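Local coordinates for putative cell adhesion protein (Bacteroides fragilis, PDB 4H40) that probably serves as a fimbrillin-like subunit or adhesin of a bacterial pilus and so takes part in cell adhesion, at residues Ile57-Tyr62 with Phe117-Pro122; Ser73-Val78 with Cys92-Asn97; Leu140-Asp145 with Phe219-Gly224. All coordinates share one frame; numbering follows the deposited sequence.

Interaction 1. Residues Ile57-Tyr62 with Phe117-Pro122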
ATOM      1  N   ILE B  57     -20.081  26.396 -17.062  1.00 59.89           N
ATOM      2  CA  ILE B  57     -21.161  25.693 -16.379  1.00 58.53           C
ATOM      3  C   ILE B  57     -22.339  25.631 -17.329  1.00 60.48           C
ATOM      4  O   ILE B  57     -22.554  26.575 -18.079  1.00 62.66           O
ATOM      5  CB  ILE B  57     -21.562  26.268 -14.973  1.00 62.10           C
ATOM      6  CG1 ILE B  57     -22.273  27.606 -15.039  1.00 64.87           C
ATOM      7  CG2 ILE B  57     -20.413  26.323 -13.979  1.00 62.48           C
ATOM      8  CD1 ILE B  57     -23.678  27.496 -14.616  1.00 77.75           C
ATOM      9  N   ARG B  58     -23.076  24.522 -17.324  1.00 55.45           N
ATOM     10  CA  ARG B  58     -24.324  24.350 -18.066  1.00 57.24           C
ATOM     11  C   ARG B  58     -25.502  24.365 -17.102  1.00 61.17           C
ATOM     12  O   ARG B  58     -25.539  23.595 -16.143  1.00 59.29           O
ATOM     13  CB  ARG B  58     -24.369  23.058 -18.899  1.00 57.00           C
ATOM     14  CG  ARG B  58     -25.784  22.759 -19.451  1.00 62.11           C
ATOM     15  CD  ARG B  58     -25.850  21.643 -20.467  1.00 66.98           C
ATOM     16  NE  ARG B  58     -24.921  21.859 -21.575  1.00 72.40           N
ATOM     17  CZ  ARG B  58     -25.198  22.532 -22.686  1.00 84.47           C
ATOM     18  NH1 ARG B  58     -26.404  23.052 -22.874  1.00 77.69           N
ATOM     19  NH2 ARG B  58     -24.274  22.680 -23.623  1.00 70.25           N
ATOM     20  N   LEU B  59     -26.476  25.202 -17.386  1.00 60.16           N
ATOM     21  CA  LEU B  59     -27.693  25.269 -16.609  1.00 61.64           C
ATOM     22  C   LEU B  59     -28.723  24.425 -17.354  1.00 66.47           C
ATOM     23  O   LEU B  59     -29.018  24.735 -18.504  1.00 67.99           O
ATOM     24  CB  LEU B  59     -28.096  26.749 -16.478  1.00 64.09           C
ATOM     25  CG  LEU B  59     -29.141  27.147 -15.446  1.00 70.31           C
ATOM     26  CD1 LEU B  59     -28.619  27.004 -14.043  1.00 68.81           C
ATOM     27  CD2 LEU B  59     -29.514  28.581 -15.641  1.00 75.57           C
ATOM     28  N   VAL B  60     -29.154  23.286 -16.750  1.00 63.27           N
ATOM     29  CA  VAL B  60     -30.136  22.317 -17.282  1.00 64.75           C
ATOM     30  C   VAL B  60     -31.473  22.627 -16.601  1.00 72.32           C
ATOM     31  O   VAL B  60     -31.553  22.559 -15.366  1.00 71.54           O
ATOM     32  CB  VAL B  60     -29.716  20.818 -17.074  1.00 66.63           C
ATOM     33  CG1 VAL B  60     -30.679  19.861 -17.782  1.00 67.94           C
ATOM     34  CG2 VAL B  60     -28.273  20.553 -17.503  1.00 64.35           C
ATOM     35  N   VAL B  61     -32.501  22.997 -17.395  1.00 71.27           N
ATOM     36  CA  VAL B  61     -33.815  23.372 -16.872  1.00 72.46           C
ATOM     37  C   VAL B  61     -34.844  22.260 -17.119  1.00 79.40           C
ATOM     38  O   VAL B  61     -34.847  21.633 -18.178  1.00 80.95           O
ATOM     39  CB  VAL B  61     -34.282  24.733 -17.447  1.00 77.48           C
ATOM     40  CG1 VAL B  61     -35.700  25.085 -17.009  1.00 79.40           C
ATOM     41  CG2 VAL B  61     -33.323  25.844 -17.043  1.00 75.83           C
ATOM     42  N   TYR B  62     -35.698  22.027 -16.105  1.00 77.13           N
ATOM     43  CA  TYR B  62     -36.814  21.077 -16.093  1.00 79.61           C
ATOM     44  C   TYR B  62     -38.109  21.785 -15.670  1.00 86.83           C
ATOM     45  O   TYR B  62     -38.038  22.774 -14.942  1.00 86.97           O
ATOM     46  CB  TYR B  62     -36.534  19.906 -15.133  1.00 79.03           C
ATOM     47  CG  TYR B  62     -35.247  19.159 -15.402  1.00 78.31           C
ATOM     48  CD1 TYR B  62     -34.059  19.538 -14.792  1.00 77.46           C
ATOM     49  CD2 TYR B  62     -35.229  18.035 -16.225  1.00 79.55           C
ATOM     50  CE1 TYR B  62     -32.871  18.847 -15.029  1.00 76.85           C
ATOM     51  CE2 TYR B  62     -34.053  17.320 -16.451  1.00 78.09           C
ATOM     52  CZ  TYR B  62     -32.878  17.725 -15.847  1.00 83.75           C
ATOM     53  OH  TYR B  62     -31.716  17.025 -16.078  1.00 83.48           O
ATOM     54  N   PHE B 117     -33.679  22.778 -11.579  1.00 76.60           N
ATOM     55  CA  PHE B 117     -32.484  23.026 -12.367  1.00 75.68           C
ATOM     56  C   PHE B 117     -31.297  22.247 -11.822  1.00 74.42           C
ATOM     57  O   PHE B 117     -31.153  22.048 -10.613  1.00 72.41           O
ATOM     58  CB  PHE B 117     -32.166  24.541 -12.535  1.00 79.18           C
ATOM     59  CG  PHE B 117     -31.848  25.311 -11.275  1.00 81.66           C
ATOM     60  CD1 PHE B 117     -32.860  25.872 -10.510  1.00 87.79           C
ATOM     61  CD2 PHE B 117     -30.529  25.493 -10.863  1.00 83.41           C
ATOM     62  CE1 PHE B 117     -32.566  26.560  -9.320  1.00 89.36           C
ATOM     63  CE2 PHE B 117     -30.232  26.191  -9.677  1.00 86.87           C
ATOM     64  CZ  PHE B 117     -31.254  26.725  -8.917  1.00 87.05           C
ATOM     65  N   ARG B 118     -30.473  21.765 -12.754  1.00 69.81           N
ATOM     66  CA  ARG B 118     -29.244  21.026 -12.486  1.00 66.56           C
ATOM     67  C   ARG B 118     -28.088  21.747 -13.156  1.00 69.93           C
ATOM     68  O   ARG B 118     -28.298  22.526 -14.096  1.00 70.28           O
ATOM     69  CB  ARG B 118     -29.335  19.566 -12.963  1.00 63.03           C
ATOM     70  CG  ARG B 118     -30.479  18.794 -12.349  1.00 61.42           C
ATOM     71  CD  ARG B 118     -30.214  17.314 -12.354  1.00 60.79           C
ATOM     72  NE  ARG B 118     -30.720  16.736 -11.116  1.00 63.58           N
ATOM     73  CZ  ARG B 118     -30.028  15.947 -10.307  1.00 74.57           C
ATOM     74  NH1 ARG B 118     -28.801  15.568 -10.623  1.00 57.86           N
ATOM     75  NH2 ARG B 118     -30.568  15.507  -9.189  1.00 68.75           N
ATOM     76  N   ILE B 119     -26.871  21.523 -12.641  1.00 65.36           N
ATOM     77  CA  ILE B 119     -25.645  22.142 -13.147  1.00 63.98           C
ATOM     78  C   ILE B 119     -24.653  21.068 -13.488  1.00 65.14           C
ATOM     79  O   ILE B 119     -24.580  20.046 -12.803  1.00 64.55           O
ATOM     80  CB  ILE B 119     -24.996  23.165 -12.142  1.00 66.39           C
ATOM     81  CG1 ILE B 119     -25.999  23.952 -11.260  1.00 67.73           C
ATOM     82  CG2 ILE B 119     -23.928  24.058 -12.808  1.00 66.87           C
ATOM     83  CD1 ILE B 119     -26.862  24.908 -11.959  1.00 78.95           C
ATOM     84  N   LEU B 120     -23.857  21.342 -14.522  1.00 60.32           N
ATOM     85  CA  LEU B 120     -22.740  20.537 -15.013  1.00 57.24           C
ATOM     86  C   LEU B 120     -21.579  21.462 -15.292  1.00 59.13           C
ATOM     87  O   LEU B 120     -21.792  22.579 -15.782  1.00 59.49           O
ATOM     88  CB  LEU B 120     -23.111  19.776 -16.296  1.00 57.30           C
ATOM     89  CG  LEU B 120     -24.225  18.769 -16.212  1.00 61.65           C
ATOM     90  CD1 LEU B 120     -24.898  18.648 -17.524  1.00 64.11           C
ATOM     91  CD2 LEU B 120     -23.729  17.410 -15.762  1.00 60.41           C
ATOM     92  N   SER B 121     -20.359  21.008 -15.009  1.00 52.80           N
ATOM     93  CA  SER B 121     -19.150  21.770 -15.314  1.00 52.20           C
ATOM     94  C   SER B 121     -18.026  20.787 -15.612  1.00 55.87           C
ATOM     95  O   SER B 121     -17.725  19.951 -14.749  1.00 53.08           O
ATOM     96  CB  SER B 121     -18.777  22.737 -14.195  1.00 53.36           C
ATOM     97  OG  SER B 121     -17.649  23.503 -14.579  1.00 56.02           O
ATOM     98  N   PRO B 122     -17.458  20.773 -16.843  1.00 54.72           N
ATOM     99  CA  PRO B 122     -17.701  21.674 -17.998  1.00 56.55           C
ATOM    100  C   PRO B 122     -19.128  21.619 -18.556  1.00 62.00           C
ATOM    101  O   PRO B 122     -19.857  20.655 -18.304  1.00 60.48           O
ATOM    102  CB  PRO B 122     -16.701  21.167 -19.052  1.00 57.77           C
ATOM    103  CG  PRO B 122     -15.625  20.498 -18.262  1.00 59.68           C
ATOM    104  CD  PRO B 122     -16.368  19.823 -17.147  1.00 54.79           C
TER
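Arg58 and Leu120, and two residues on Val60 and Arg118, face each other as antiparallel hydrogen-bonded pairs, each closed by two N-H...O=C bonds. Val60 N to Arg118 O, at 2.9 Å, is nearly straight (170°), whereas Leu120 N to Arg58 O is longer, at 3.2 Å. Alternation of side chains then sorts the contact onto two faces. On one, Leu59 and Ile119 form a non-hydrogen-bonded pair and lie side by side, their CD1 methyls touching; Leu59 CD1 also reaches Phe117 CD2 at 4.0 Å, while Ile119 CD1 lies at the edge of that ring, in its plane. Phe117 CG sits between its own N and carbonyl carbon (chi1 63°), which lifts the ring away from strand 56-62. The other face bears Val60, Leu120 and Arg118; Val60 CG2 meets Leu120 CD1 at 3.9 Å, and the Tyr62 ring end brings CE1 to 3.6 Å from Arg118 CG. The ring and guanidinium planes stand 81° apart, and the arginine head runs on to a salt bridge with Asp145 and a cation-pi contact with Trp221. Strand 74-79 flanks strand 56-62, strands 141-142 and 153-157 pair with strand 113-121, and Leu172 of strand 169-173 packs against Leu59 and Phe117.

Interaction 2. Residues Ser73-Val78 with Cys92-Asn97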
ATOM      1  N   SER B  73     -31.927  25.562 -21.986  1.00 82.31           N
ATOM      2  CA  SER B  73     -30.571  25.076 -21.755  1.00 78.66           C
ATOM      3  C   SER B  73     -29.589  26.221 -22.065  1.00 82.46           C
ATOM      4  O   SER B  73     -29.665  26.810 -23.146  1.00 83.20           O
ATOM      5  CB  SER B  73     -30.294  23.834 -22.594  1.00 81.92           C
ATOM      6  OG  SER B  73     -29.283  23.039 -21.999  1.00 88.43           O
ATOM      7  N   LYS B  74     -28.725  26.583 -21.086  1.00 77.57           N
ATOM      8  CA  LYS B  74     -27.787  27.709 -21.223  1.00 77.15           C
ATOM      9  C   LYS B  74     -26.418  27.386 -20.645  1.00 75.86           C
ATOM     10  O   LYS B  74     -26.329  26.743 -19.603  1.00 73.71           O
ATOM     11  CB  LYS B  74     -28.354  28.979 -20.539  1.00 80.66           C
ATOM     12  CG  LYS B  74     -27.660  30.298 -20.916  1.00 87.93           C
ATOM     13  CD  LYS B  74     -28.291  30.991 -22.111  1.00 99.82           C
ATOM     14  CE  LYS B  74     -27.375  30.985 -23.304  1.00107.32           C
ATOM     15  NZ  LYS B  74     -27.981  31.690 -24.459  1.00112.75           N
ATOM     16  N   ALA B  75     -25.360  27.885 -21.309  1.00 71.40           N
ATOM     17  CA  ALA B  75     -23.966  27.734 -20.915  1.00 68.77           C
ATOM     18  C   ALA B  75     -23.390  29.071 -20.458  1.00 74.06           C
ATOM     19  O   ALA B  75     -23.739  30.117 -21.013  1.00 75.92           O
ATOM     20  CB  ALA B  75     -23.162  27.184 -22.071  1.00 69.66           C
ATOM     21  N   TYR B  76     -22.519  29.044 -19.433  1.00 69.88           N
ATOM     22  CA  TYR B  76     -21.914  30.268 -18.892  1.00 70.97           C
ATOM     23  C   TYR B  76     -20.410  30.157 -18.750  1.00 73.21           C
ATOM     24  O   TYR B  76     -19.910  29.057 -18.534  1.00 70.98           O
ATOM     25  CB  TYR B  76     -22.521  30.617 -17.525  1.00 71.53           C
ATOM     26  CG  TYR B  76     -23.970  31.024 -17.603  1.00 75.17           C
ATOM     27  CD1 TYR B  76     -24.987  30.072 -17.550  1.00 77.16           C
ATOM     28  CD2 TYR B  76     -24.334  32.363 -17.703  1.00 78.38           C
ATOM     29  CE1 TYR B  76     -26.331  30.441 -17.623  1.00 80.34           C
ATOM     30  CE2 TYR B  76     -25.676  32.743 -17.788  1.00 81.18           C
ATOM     31  CZ  TYR B  76     -26.672  31.775 -17.742  1.00 86.60           C
ATOM     32  OH  TYR B  76     -28.000  32.121 -17.766  1.00 88.87           O
ATOM     33  N   LEU B  77     -19.691  31.292 -18.878  1.00 70.16           N
ATOM     34  CA  LEU B  77     -18.242  31.347 -18.691  1.00 69.09           C
ATOM     35  C   LEU B  77     -17.960  31.986 -17.333  1.00 73.16           C
ATOM     36  O   LEU B  77     -18.588  32.984 -16.968  1.00 73.80           O
ATOM     37  CB  LEU B  77     -17.536  32.098 -19.834  1.00 71.18           C
ATOM     38  CG  LEU B  77     -16.007  32.194 -19.745  1.00 74.22           C
ATOM     39  CD1 LEU B  77     -15.340  30.862 -20.034  1.00 72.64           C
ATOM     40  CD2 LEU B  77     -15.477  33.227 -20.676  1.00 75.75           C
ATOM     41  N   VAL B  78     -17.068  31.367 -16.564  1.00 69.02           N
ATOM     42  CA  VAL B  78     -16.715  31.834 -15.225  1.00 68.92           C
ATOM     43  C   VAL B  78     -15.527  32.793 -15.319  1.00 75.66           C
ATOM     44  O   VAL B  78     -14.531  32.493 -15.988  1.00 75.05           O
ATOM     45  CB  VAL B  78     -16.409  30.643 -14.258  1.00 69.99           C
ATOM     46  CG1 VAL B  78     -15.991  31.123 -12.860  1.00 69.56           C
ATOM     47  CG2 VAL B  78     -17.579  29.666 -14.168  1.00 69.06           C
ATOM     48  N   CYS B  92     -22.431  32.264 -22.696  1.00 87.53           N
ATOM     49  CA  CYS B  92     -21.504  31.910 -23.762  1.00 88.35           C
ATOM     50  C   CYS B  92     -22.081  30.783 -24.623  1.00 93.15           C
ATOM     51  O   CYS B  92     -23.168  30.266 -24.339  1.00 92.02           O
ATOM     52  CB  CYS B  92     -20.132  31.541 -23.188  1.00 86.07           C
ATOM     53  SG  CYS B  92     -20.100  30.000 -22.227  1.00 86.18           S
ATOM     54  N   GLU B  93     -21.369  30.452 -25.707  1.00 91.37           N
ATOM     55  CA  GLU B  93     -21.715  29.367 -26.620  1.00 91.88           C
ATOM     56  C   GLU B  93     -20.593  28.355 -26.554  1.00 93.14           C
ATOM     57  O   GLU B  93     -19.417  28.739 -26.583  1.00 92.18           O
ATOM     58  CB  GLU B  93     -21.954  29.881 -28.044  1.00 97.22           C
ATOM     59  CG  GLU B  93     -23.236  30.691 -28.196  1.00110.99           C
ATOM     60  CD  GLU B  93     -24.544  29.978 -27.897  1.00128.37           C
ATOM     61  OE1 GLU B  93     -24.671  28.773 -28.212  1.00117.79           O
ATOM     62  OE2 GLU B  93     -25.460  30.645 -27.365  1.00123.18           O
ATOM     63  N   VAL B  94     -20.942  27.073 -26.370  1.00 87.58           N
ATOM     64  CA  VAL B  94     -19.926  26.032 -26.217  1.00 84.25           C
ATOM     65  C   VAL B  94     -20.113  24.889 -27.213  1.00 89.14           C
ATOM     66  O   VAL B  94     -21.183  24.751 -27.828  1.00 89.97           O
ATOM     67  CB  VAL B  94     -19.860  25.477 -24.765  1.00 83.37           C
ATOM     68  CG1 VAL B  94     -19.323  26.522 -23.786  1.00 81.62           C
ATOM     69  CG2 VAL B  94     -21.204  24.912 -24.304  1.00 82.93           C
ATOM     70  N   ASP B  95     -19.053  24.063 -27.345  1.00 84.80           N
ATOM     71  CA  ASP B  95     -19.067  22.839 -28.133  1.00 86.42           C
ATOM     72  C   ASP B  95     -19.662  21.723 -27.238  1.00 90.03           C
ATOM     73  O   ASP B  95     -19.968  21.977 -26.065  1.00 87.93           O
ATOM     74  CB  ASP B  95     -17.646  22.498 -28.667  1.00 88.39           C
ATOM     75  CG  ASP B  95     -16.557  22.122 -27.655  1.00 98.88           C
ATOM     76  OD1 ASP B  95     -16.867  22.017 -26.447  1.00 95.68           O
ATOM     77  OD2 ASP B  95     -15.394  21.918 -28.079  1.00107.85           O
ATOM     78  N   ASP B  96     -19.798  20.492 -27.754  1.00 87.74           N
ATOM     79  CA  ASP B  96     -20.377  19.393 -26.974  1.00 85.28           C
ATOM     80  C   ASP B  96     -19.508  19.003 -25.754  1.00 83.60           C
ATOM     81  O   ASP B  96     -20.023  18.395 -24.818  1.00 80.58           O
ATOM     82  CB  ASP B  96     -20.667  18.171 -27.871  1.00 89.08           C
ATOM     83  CG  ASP B  96     -21.868  18.328 -28.799  1.00105.91           C
ATOM     84  OD1 ASP B  96     -22.522  19.411 -28.767  1.00107.14           O
ATOM     85  OD2 ASP B  96     -22.183  17.359 -29.531  1.00115.50           O
ATOM     86  N   ASN B  97     -18.232  19.422 -25.727  1.00 78.78           N
ATOM     87  CA  ASN B  97     -17.320  19.129 -24.624  1.00 74.41           C
ATOM     88  C   ASN B  97     -17.276  20.254 -23.584  1.00 75.99           C
ATOM     89  O   ASN B  97     -16.576  20.122 -22.583  1.00 74.11           O
ATOM     90  CB  ASN B  97     -15.923  18.839 -25.168  1.00 73.24           C
ATOM     91  CG  ASN B  97     -15.854  17.535 -25.928  1.00 91.69           C
ATOM     92  OD1 ASN B  97     -15.515  17.504 -27.118  1.00 82.57           O
ATOM     93  ND2 ASN B  97     -16.230  16.427 -25.280  1.00 82.87           N
TER
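Cys92 turns its sulfur across the backbone of the facing strand instead of against a side-chain tip. SG occupies the position between its own N and carbonyl carbon (chi1 68°), which brings it to the peptide joining Tyr76 to Leu77, 3.5 Å from Tyr76 C, with Leu77 CB at 4.1 Å alongside. Ala75 points its methyl toward the segment 92-97, where Val94, also directed inward, offers CG2 at 3.7 Å from Ala75 CB. One backbone bond accompanies these apolar touches: Cys92 N donates to Ala75 O at 3.0 Å, fairly straight at hydrogen, yet the donor stands 38° out of the carbonyl plane. The two segments belong to a beta hairpin, strands 74-79 and 88-94, at the point where its second arm diverges: the short strand axes make an angle of 108°, far from the near-antiparallel course of a regular pair. Val94 thereby passes over strand 56-62, touching Thr56 and Arg58, and Cys92 also touches Val100 of strand 100-102. At the outer margin, Lys74 and Glu93 slant across each other, NZ to OE2 measuring 4.0 Å, a long salt bridge; Lys74 NZ also has a hydrogen bond to the carbonyl oxygen of Thr106.

Interaction 3. Residues Leu140-Asp145 with Phe219-Gly224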
ATOM      1  N   LEU B 140     -15.790  16.088 -13.846  1.00 42.26           N
ATOM      2  CA  LEU B 140     -17.125  16.625 -14.038  1.00 43.32           C
ATOM      3  C   LEU B 140     -17.723  16.985 -12.711  1.00 47.01           C
ATOM      4  O   LEU B 140     -17.967  16.129 -11.859  1.00 46.79           O
ATOM      5  CB  LEU B 140     -18.086  15.721 -14.831  1.00 44.66           C
ATOM      6  CG  LEU B 140     -19.500  16.304 -14.977  1.00 51.18           C
ATOM      7  CD1 LEU B 140     -19.643  17.191 -16.210  1.00 52.19           C
ATOM      8  CD2 LEU B 140     -20.543  15.222 -14.917  1.00 55.30           C
ATOM      9  N   LEU B 141     -17.935  18.283 -12.542  1.00 44.88           N
ATOM     10  CA  LEU B 141     -18.601  18.848 -11.390  1.00 45.26           C
ATOM     11  C   LEU B 141     -20.049  18.951 -11.750  1.00 50.07           C
ATOM     12  O   LEU B 141     -20.366  19.300 -12.886  1.00 52.02           O
ATOM     13  CB  LEU B 141     -18.032  20.221 -11.029  1.00 45.29           C
ATOM     14  CG  LEU B 141     -16.605  20.310 -10.508  1.00 48.39           C
ATOM     15  CD1 LEU B 141     -16.242  21.743 -10.292  1.00 48.41           C
ATOM     16  CD2 LEU B 141     -16.453  19.600  -9.183  1.00 49.85           C
ATOM     17  N   ALA B 142     -20.931  18.601 -10.835  1.00 46.44           N
ATOM     18  CA  ALA B 142     -22.359  18.626 -11.118  1.00 48.00           C
ATOM     19  C   ALA B 142     -23.182  18.633  -9.836  1.00 52.36           C
ATOM     20  O   ALA B 142     -22.644  18.557  -8.724  1.00 51.34           O
ATOM     21  CB  ALA B 142     -22.734  17.397 -11.951  1.00 49.27           C
ATOM     22  N   THR B 143     -24.493  18.715 -10.018  1.00 50.44           N
ATOM     23  CA  THR B 143     -25.532  18.603  -9.004  1.00 51.17           C
ATOM     24  C   THR B 143     -25.471  17.164  -8.472  1.00 56.30           C
ATOM     25  O   THR B 143     -25.362  16.220  -9.260  1.00 55.31           O
ATOM     26  CB  THR B 143     -26.888  18.927  -9.672  1.00 56.71           C
ATOM     27  OG1 THR B 143     -26.867  20.261 -10.188  1.00 56.82           O
ATOM     28  CG2 THR B 143     -28.056  18.752  -8.738  1.00 55.21           C
ATOM     29  N   ASP B 144     -25.502  16.990  -7.156  1.00 54.98           N
ATOM     30  CA  ASP B 144     -25.455  15.659  -6.563  1.00 54.88           C
ATOM     31  C   ASP B 144     -26.564  15.509  -5.560  1.00 62.08           C
ATOM     32  O   ASP B 144     -26.599  16.243  -4.569  1.00 62.00           O
ATOM     33  CB  ASP B 144     -24.100  15.398  -5.909  1.00 54.59           C
ATOM     34  CG  ASP B 144     -23.641  13.967  -6.002  1.00 59.99           C
ATOM     35  OD1 ASP B 144     -24.356  13.084  -5.498  1.00 60.71           O
ATOM     36  OD2 ASP B 144     -22.552  13.733  -6.556  1.00 66.39           O
ATOM     37  N   ASP B 145     -27.471  14.551  -5.802  1.00 60.88           N
ATOM     38  CA  ASP B 145     -28.605  14.326  -4.915  1.00 62.21           C
ATOM     39  C   ASP B 145     -28.213  13.499  -3.682  1.00 66.48           C
ATOM     40  O   ASP B 145     -29.027  13.343  -2.766  1.00 69.43           O
ATOM     41  CB  ASP B 145     -29.751  13.670  -5.686  1.00 65.12           C
ATOM     42  CG  ASP B 145     -30.596  14.620  -6.534  1.00 67.57           C
ATOM     43  OD1 ASP B 145     -30.394  15.856  -6.436  1.00 63.12           O
ATOM     44  OD2 ASP B 145     -31.480  14.122  -7.285  1.00 75.72           O
ATOM     45  N   PHE B 219     -30.426   5.775 -17.516  1.00 99.26           N
ATOM     46  CA  PHE B 219     -29.908   6.546 -16.398  1.00 92.88           C
ATOM     47  C   PHE B 219     -30.837   7.740 -16.176  1.00 93.47           C
ATOM     48  O   PHE B 219     -30.916   8.628 -17.033  1.00 93.60           O
ATOM     49  CB  PHE B 219     -28.478   6.991 -16.766  1.00 91.27           C
ATOM     50  CG  PHE B 219     -27.649   7.595 -15.667  1.00 88.33           C
ATOM     51  CD1 PHE B 219     -27.606   8.970 -15.484  1.00 89.07           C
ATOM     52  CD2 PHE B 219     -26.869   6.795 -14.847  1.00 88.05           C
ATOM     53  CE1 PHE B 219     -26.817   9.531 -14.482  1.00 86.58           C
ATOM     54  CE2 PHE B 219     -26.081   7.357 -13.847  1.00 87.98           C
ATOM     55  CZ  PHE B 219     -26.060   8.722 -13.673  1.00 84.38           C
ATOM     56  N   ASP B 220     -31.566   7.747 -15.052  1.00 87.25           N
ATOM     57  CA  ASP B 220     -32.520   8.822 -14.776  1.00 86.42           C
ATOM     58  C   ASP B 220     -31.884   9.804 -13.787  1.00 83.20           C
ATOM     59  O   ASP B 220     -32.183   9.792 -12.595  1.00 82.51           O
ATOM     60  CB  ASP B 220     -33.852   8.228 -14.268  1.00 91.48           C
ATOM     61  CG  ASP B 220     -35.035   9.180 -14.180  1.00108.03           C
ATOM     62  OD1 ASP B 220     -34.995  10.253 -14.837  1.00109.03           O
ATOM     63  OD2 ASP B 220     -36.029   8.825 -13.508  1.00116.63           O
ATOM     64  N   TRP B 221     -30.967  10.633 -14.299  1.00 74.71           N
ATOM     65  CA  TRP B 221     -30.192  11.586 -13.515  1.00 70.12           C
ATOM     66  C   TRP B 221     -31.054  12.569 -12.704  1.00 74.12           C
ATOM     67  O   TRP B 221     -30.756  12.795 -11.538  1.00 71.85           O
ATOM     68  CB  TRP B 221     -29.228  12.366 -14.422  1.00 66.54           C
ATOM     69  CG  TRP B 221     -28.254  13.217 -13.666  1.00 64.66           C
ATOM     70  CD1 TRP B 221     -27.511  12.852 -12.580  1.00 65.53           C
ATOM     71  CD2 TRP B 221     -27.926  14.587 -13.937  1.00 63.87           C
ATOM     72  NE1 TRP B 221     -26.738  13.907 -12.161  1.00 63.37           N
ATOM     73  CE2 TRP B 221     -26.964  14.984 -12.982  1.00 65.60           C
ATOM     74  CE3 TRP B 221     -28.314  15.503 -14.926  1.00 66.31           C
ATOM     75  CZ2 TRP B 221     -26.429  16.277 -12.948  1.00 64.28           C
ATOM     76  CZ3 TRP B 221     -27.761  16.774 -14.908  1.00 66.99           C
ATOM     77  CH2 TRP B 221     -26.835  17.152 -13.924  1.00 65.72           C
ATOM     78  N   VAL B 222     -32.121  13.119 -13.300  1.00 73.77           N
ATOM     79  CA  VAL B 222     -33.008  14.095 -12.655  1.00 74.29           C
ATOM     80  C   VAL B 222     -33.744  13.503 -11.398  1.00 81.51           C
ATOM     81  O   VAL B 222     -34.143  14.261 -10.504  1.00 81.07           O
ATOM     82  CB  VAL B 222     -33.990  14.698 -13.684  1.00 79.18           C
ATOM     83  CG1 VAL B 222     -35.013  13.678 -14.165  1.00 81.23           C
ATOM     84  CG2 VAL B 222     -34.662  15.955 -13.147  1.00 79.50           C
ATOM     85  N   ASN B 223     -33.886  12.171 -11.313  1.00 80.06           N
ATOM     86  CA  ASN B 223     -34.561  11.577 -10.168  1.00 80.98           C
ATOM     87  C   ASN B 223     -33.574  10.964  -9.143  1.00 84.67           C
ATOM     88  O   ASN B 223     -34.016  10.318  -8.190  1.00 84.97           O
ATOM     89  CB  ASN B 223     -35.598  10.573 -10.623  1.00 83.15           C
ATOM     90  CG  ASN B 223     -36.831  11.252 -11.169  1.00111.34           C
ATOM     91  OD1 ASN B 223     -37.013  11.366 -12.383  1.00103.41           O
ATOM     92  ND2 ASN B 223     -37.683  11.766 -10.284  1.00106.43           N
ATOM     93  N   GLY B 224     -32.273  11.223  -9.314  1.00 80.44           N
ATOM     94  CA  GLY B 224     -31.245  10.799  -8.364  1.00 78.91           C
ATOM     95  C   GLY B 224     -30.228   9.740  -8.762  1.00 81.87           C
ATOM     96  O   GLY B 224     -29.420   9.341  -7.916  1.00 80.36           O
TER
HETATM   97  O   HOH W   1     -34.700  14.429  -7.247  1.00 62.90           O
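Asp145 and Gly224 bring the two backbones nearest each other, with their CA atoms 5.6 Å apart, although neither residue belongs to a strand. Leu140 to Asp144 run extended, pairing through the short strand 141-142 with strands 113-121 and 177-190; the chain then continues as loop and bends at Asp145. Residues 221-223 instead wind into a 3-10 turn, closed by Asn223 N to Asp220 O and by Gly224 N to Trp221 O, the latter at 3.1 Å. Gly224 ends this turn with a positive phi (112°), a conformation readily open to glycine, and its CA lies 3.5 Å from Asp145 OD2. A water links the carboxylate to the turn, donating to Asp145 OD2 at 3.2 Å and, weakly, to Val222 O. The turn lies on the long connection between strands 197-207 and 230-231; strand 197-207 belongs to the protein's four-stranded antiparallel sheet, and this excursion returns the chain to the neighbourhood of strands 56-62 and 113-121. Swung out opposite its amide nitrogen (chi1 -171°), the indole of Trp221 reaches toward the segment 140-145, where CZ2 makes an apolar touch with Ala142 CB at 4.0 Å; the carbonyl oxygen of Thr143 lies 3.8 Å from Trp221 CZ2, and both approach obliquely to the ring. Tyr62, Leu120 and Phe131 also pack about the indole. Second-shell bonds fix the partners: Thr143 OG1 accepts from the backbone N of Ile119, and Asp145 OD1 from that of Met152, so the aspartate's two oxygens have separate tasks, OD2 serving Arg118 and the water.

In the fold
The three contacts show backbone pairing giving way to side-chain and solvent chemistry across one region of the fold. Interaction 1 is buried and rests on regular antiparallel bonds; interactions 2 and 3 are partly buried, one with one backbone bond between its segments, the other bridged by water. Interaction 1 adjoins both, their centres each about 10 Å away: strand 56-62 pairs with strand 74-79 of interaction 2, and strand 113-121 with strand 141-142 of interaction 3. The latter two do not touch, their nearest atoms being about 8 Å apart. Charge also differs: interaction 2 has a long salt bridge at its margin, whereas Arg118 of interaction 1 pairs with the carboxylate of Asp145 in interaction 3.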